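Local coordinates for SusD superfamily protein (Bacteroides fragilis NCTC 9343, PDB 3NQP) that probably binds glycans at the cell surface as a SusD-like outer-membrane lipoprotein that serves a partner transporter in nutrient uptake, at residues E204-M207 with G208-L212; W494-K498 with T499-K503. All coordinates share one frame; numbering follows the deposited sequence.

How the contacts relate
Going from the N terminus, contact 1 comes first, within helix 200-216 in the buried helical part of the chain. Contact 2 follows near the C terminus, where the segment after helix 452-458 turns into the short helix 498-503 at the surface. Each is a local contact within one continuous segment, so neither closes a long loop, and in series they neither nest nor cross. The centres of contact 1 and contact 2 are 31 Å apart, and the nearest atoms of contact 1 and contact 2 are about 14 Å apart, without touching. Helix 110-135 links them: L206 of contact 1 packs on F126 and F129, whereas I496 of contact 2 rests on Y135, at that helix's C-terminal end.

Contact 1: residues E204-M207 with G208-L212; sequences ECLM and GEVYL
Y211 and M207 stand one helical turn apart, their side chains side by side and pointing the same way. Traced outward, Y211 starts with its CB 3.4 Å from M207 O, the carbonyl that also accepts the Y211 backbone N-H. With CG turned anti to the carbonyl carbon (chi1 -77°), the ring leans back over that turn and presents its edge to the same oxygen: M207 O lies in the ring plane, 3.3 Å from Y211 CD1. Next along this edge, Y211 CE1 meets the selenomethionine methyl, M207 CE, at 4.0 Å. K171 makes a cation-pi contact with the ring. This is the middle of helix 200-216, packed among helices 110-135, 163-181 and 228-241 in the TPR-like helical part of the SusD fold; long, flexible M207 suits such a seam, reaching H235, N175 and M178. L206 and V210, branched and apolar, meet on another side of the helix: L206 CD1 lies 3.9 Å from V210 CG2, and both residues pack on F129. L206 CD1 also comes within 3.9 Å of E209 OE1, a carboxylate oxygen held by a hydrogen bond from Y380 OH, with R133 a long, weak ionic partner of OE2.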
loop_
_atom_site.group_PDB
_atom_site.type_symbol
_atom_site.label_atom_id
_atom_site.label_comp_id
_atom_site.label_asym_id
_atom_site.label_seq_id
_atom_site.Cartn_x
_atom_site.Cartn_y
_atom_site.Cartn_z
ATOM N N GLU A 204 -10.377 12.205 0.860
ATOM C CA GLU A 204 -9.636 13.121 -0.025
ATOM C C GLU A 204 -8.335 12.461 -0.565
ATOM O O GLU A 204 -7.993 12.653 -1.723
ATOM C CB GLU A 204 -9.328 14.441 0.664
ATOM C CG GLU A 204 -10.561 15.287 0.900
ATOM C CD GLU A 204 -10.300 16.756 0.819
ATOM O OE1 GLU A 204 -10.413 17.291 -0.302
ATOM O OE2 GLU A 204 -9.947 17.353 1.845
ATOM N N CYS A 205 -7.627 11.699 0.277
ATOM C CA CYS A 205 -6.470 10.937 -0.171
ATOM C C CYS A 205 -6.840 9.931 -1.272
ATOM O O CYS A 205 -6.202 9.850 -2.311
ATOM C CB CYS A 205 -5.835 10.154 0.974
ATOM S SG CYS A 205 -4.874 11.229 2.083
ATOM N N LEU A 206 -7.853 9.142 -0.995
ATOM C CA LEU A 206 -8.390 8.221 -1.963
ATOM C C LEU A 206 -8.782 8.945 -3.237
ATOM O O LEU A 206 -8.530 8.428 -4.335
ATOM C CB LEU A 206 -9.570 7.423 -1.385
ATOM C CG LEU A 206 -10.140 6.293 -2.227
ATOM C CD1 LEU A 206 -9.058 5.322 -2.704
ATOM C CD2 LEU A 206 -11.191 5.550 -1.381
HETATM N N MSE A 207 -9.379 10.124 -3.149
HETATM C CA MSE A 207 -9.738 10.832 -4.393
HETATM C C MSE A 207 -8.479 11.228 -5.141
HETATM O O MSE A 207 -8.414 11.140 -6.351
HETATM C CB MSE A 207 -10.646 12.055 -4.164
HETATM C CG MSE A 207 -11.982 11.716 -3.584
HETATM SE SE MSE A 207 -13.093 13.256 -3.285
HETATM C CE MSE A 207 -13.640 13.460 -5.099
ATOM N N GLY A 208 -7.446 11.651 -4.407
ATOM C CA GLY A 208 -6.174 11.944 -5.034
ATOM C C GLY A 208 -5.614 10.729 -5.754
ATOM O O GLY A 208 -5.094 10.852 -6.859
ATOM N N GLU A 209 -5.730 9.556 -5.133
ATOM C CA GLU A 209 -5.168 8.326 -5.700
ATOM C C GLU A 209 -5.972 7.885 -6.933
ATOM O O GLU A 209 -5.401 7.551 -7.976
ATOM C CB GLU A 209 -5.149 7.203 -4.655
ATOM C CG GLU A 209 -4.200 6.057 -4.948
ATOM C CD GLU A 209 -4.192 5.050 -3.807
ATOM O OE1 GLU A 209 -5.156 4.956 -3.029
ATOM O OE2 GLU A 209 -3.202 4.364 -3.660
ATOM N N VAL A 210 -7.286 7.920 -6.807
ATOM C CA VAL A 210 -8.206 7.489 -7.873
ATOM C C VAL A 210 -8.127 8.421 -9.100
ATOM O O VAL A 210 -7.897 7.952 -10.215
ATOM C CB VAL A 210 -9.659 7.413 -7.364
ATOM C CG1 VAL A 210 -10.646 7.308 -8.555
ATOM C CG2 VAL A 210 -9.844 6.229 -6.364
ATOM N N TYR A 211 -8.235 9.732 -8.889
ATOM C CA TYR A 211 -8.169 10.688 -9.994
ATOM C C TYR A 211 -6.773 10.795 -10.671
ATOM O O TYR A 211 -6.674 10.932 -11.900
ATOM C CB TYR A 211 -8.739 12.062 -9.589
ATOM C CG TYR A 211 -10.257 12.064 -9.560
ATOM C CD1 TYR A 211 -10.938 11.609 -8.431
ATOM C CD2 TYR A 211 -10.980 12.479 -10.633
ATOM C CE1 TYR A 211 -12.277 11.588 -8.376
ATOM C CE2 TYR A 211 -12.380 12.454 -10.619
ATOM C CZ TYR A 211 -13.021 12.003 -9.489
ATOM O OH TYR A 211 -14.380 11.955 -9.434
ATOM N N LEU A 212 -5.685 10.659 -9.922
ATOM C CA LEU A 212 -4.410 10.535 -10.582
ATOM C C LEU A 212 -4.347 9.293 -11.470
ATOM O O LEU A 212 -3.872 9.337 -12.603
ATOM C CB LEU A 212 -3.237 10.437 -9.583
ATOM C CG LEU A 212 -1.875 10.343 -10.271
ATOM C CD1 LEU A 212 -1.542 11.528 -11.232
ATOM C CD2 LEU A 212 -0.797 10.202 -9.147
#

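Contact 2: residues W494-K498 with T499-K503; sequences WPIEK and TMLNK
K498 O receives the backbone N-H of N502 at 2.8 Å, a nearly straight bond (N-H...O 160°), and N502 folds its side chain back over the same carbonyl, with its CG 3.3 Å from K498 O. The amide nitrogen N502 ND2 then lies 3.9 Å from CG of K498, whose extended chain bends only at its end, where NZ forms a salt bridge with E77. Lysine suits this exposed flank because its length carries NZ to E77 while its methylene chain lies by the asparagine amide. One residue earlier, E497 O accepts the N-H of L501 at 3.1 Å, closing the first turn of helix 498-503.

E497 itself occupies the N-cap position. Its chain, bent at chi2 (85°), brings the carboxylate across the selenomethionine M500, where the two chains run obliquely and the methyl M500 CE sits 3.3 Å from E497 OE1. That methyl, beside polarisable selenium, may be drawn weakly to the negative oxygens; the stronger partner of the carboxylate is the backbone N-H of K84, bonded to OE2. The same methyl, M500 CE, also meets I496 CB at 3.8 Å, so this flexible side chain touches both a charged neighbour and an apolar one.

I496 points toward the helix, with CG1 held between its backbone N and carbonyl carbon (chi1 63°), and its tip, I496 CD1, meets L501 CD2 at 3.6 Å, the two side chains crossing at about a right angle. I496 also packs on Y135, and L501 on Q509. Two branched apolar side chains, I496 at N' and L501 at N4, with E497 at the N-cap position between them, make the hydrophobic staple typical of a helix N terminus.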
loop_
_atom_site.group_PDB
_atom_site.type_symbol
_atom_site.label_atom_id
_atom_site.label_comp_id
_atom_site.label_asym_id
_atom_site.label_seq_id
_atom_site.Cartn_x
_atom_site.Cartn_y
_atom_site.Cartn_z
ATOM N N TRP A 494 -5.440 -9.284 -13.166
ATOM C CA TRP A 494 -5.362 -10.610 -12.596
ATOM C C TRP A 494 -6.495 -11.528 -13.087
ATOM O O TRP A 494 -7.635 -11.070 -13.362
ATOM C CB TRP A 494 -5.390 -10.513 -11.074
ATOM C CG TRP A 494 -4.268 -9.756 -10.414
ATOM C CD1 TRP A 494 -3.714 -8.583 -10.819
ATOM C CD2 TRP A 494 -3.638 -10.101 -9.178
ATOM N NE1 TRP A 494 -2.745 -8.177 -9.904
ATOM C CE2 TRP A 494 -2.699 -9.095 -8.887
ATOM C CE3 TRP A 494 -3.793 -11.168 -8.268
ATOM C CZ2 TRP A 494 -1.907 -9.120 -7.727
ATOM C CZ3 TRP A 494 -2.992 -11.205 -7.136
ATOM C CH2 TRP A 494 -2.072 -10.187 -6.865
ATOM N N PRO A 495 -6.179 -12.812 -13.285
ATOM C CA PRO A 495 -7.237 -13.704 -13.752
ATOM C C PRO A 495 -8.090 -14.218 -12.600
ATOM O O PRO A 495 -7.744 -14.037 -11.438
ATOM C CB PRO A 495 -6.451 -14.854 -14.351
ATOM C CG PRO A 495 -5.211 -14.954 -13.445
ATOM C CD PRO A 495 -4.945 -13.557 -12.961
ATOM N N ILE A 496 -9.232 -14.809 -12.924
ATOM C CA ILE A 496 -10.009 -15.523 -11.929
ATOM C C ILE A 496 -9.925 -17.050 -12.175
ATOM O O ILE A 496 -9.625 -17.507 -13.300
ATOM C CB ILE A 496 -11.425 -14.968 -11.853
ATOM C CG1 ILE A 496 -12.161 -15.173 -13.158
ATOM C CG2 ILE A 496 -11.411 -13.423 -11.488
ATOM C CD1 ILE A 496 -13.649 -14.860 -13.018
ATOM N N GLU A 497 -10.202 -17.804 -11.117
ATOM C CA GLU A 497 -10.039 -19.268 -11.065
ATOM C C GLU A 497 -10.999 -19.982 -12.015
ATOM O O GLU A 497 -12.187 -19.660 -12.052
ATOM C CB GLU A 497 -10.410 -19.883 -9.680
ATOM C CG GLU A 497 -9.881 -19.327 -8.450
ATOM C CD GLU A 497 -10.705 -18.179 -7.956
ATOM O OE1 GLU A 497 -10.508 -17.108 -8.537
ATOM O OE2 GLU A 497 -11.530 -18.326 -7.032
ATOM N N LYS A 498 -10.474 -21.009 -12.678
ATOM C CA LYS A 498 -11.237 -21.931 -13.505
ATOM C C LYS A 498 -12.429 -22.483 -12.736
ATOM O O LYS A 498 -13.497 -22.594 -13.285
ATOM C CB LYS A 498 -10.339 -23.115 -13.943
ATOM C CG LYS A 498 -10.954 -24.066 -14.990
ATOM C CD LYS A 498 -10.058 -25.308 -15.241
ATOM C CE LYS A 498 -10.582 -26.214 -16.407
ATOM N NZ LYS A 498 -10.340 -25.621 -17.790
ATOM N N THR A 499 -12.233 -22.867 -11.477
ATOM C CA THR A 499 -13.325 -23.488 -10.706
ATOM C C THR A 499 -14.498 -22.538 -10.585
ATOM O O THR A 499 -15.653 -22.943 -10.774
ATOM C CB THR A 499 -12.895 -23.951 -9.285
ATOM O OG1 THR A 499 -12.103 -22.932 -8.676
ATOM C CG2 THR A 499 -12.120 -25.236 -9.349
HETATM N N MSE A 500 -14.211 -21.271 -10.283
HETATM C CA MSE A 500 -15.265 -20.229 -10.216
HETATM C C MSE A 500 -15.960 -20.010 -11.554
HETATM O O MSE A 500 -17.184 -19.807 -11.613
HETATM C CB MSE A 500 -14.693 -18.889 -9.714
HETATM C CG MSE A 500 -15.072 -18.538 -8.296
HETATM SE SE MSE A 500 -15.137 -16.623 -7.905
HETATM C CE MSE A 500 -13.608 -16.123 -8.941
ATOM N N LEU A 501 -15.177 -20.010 -12.626
ATOM C CA LEU A 501 -15.723 -19.875 -13.981
ATOM C C LEU A 501 -16.660 -21.035 -14.272
ATOM O O LEU A 501 -17.739 -20.827 -14.802
ATOM C CB LEU A 501 -14.608 -19.827 -15.040
ATOM C CG LEU A 501 -13.795 -18.525 -15.123
ATOM C CD1 LEU A 501 -12.708 -18.645 -16.220
ATOM C CD2 LEU A 501 -14.724 -17.303 -15.380
ATOM N N ASN A 502 -16.257 -22.255 -13.904
ATOM C CA ASN A 502 -17.106 -23.439 -14.129
ATOM C C ASN A 502 -18.424 -23.391 -13.315
ATOM O O ASN A 502 -19.483 -23.714 -13.849
ATOM C CB ASN A 502 -16.324 -24.748 -13.880
ATOM C CG ASN A 502 -15.192 -24.974 -14.906
ATOM O OD1 ASN A 502 -15.093 -24.258 -15.907
ATOM N ND2 ASN A 502 -14.324 -25.963 -14.643
ATOM N N LYS A 503 -18.369 -22.935 -12.069
ATOM C CA LYS A 503 -19.560 -22.880 -11.193
ATOM C C LYS A 503 -20.485 -21.694 -11.512
ATOM O O LYS A 503 -21.692 -21.809 -11.355
ATOM C CB LYS A 503 -19.151 -22.838 -9.700
ATOM C CG LYS A 503 -20.281 -23.130 -8.663
#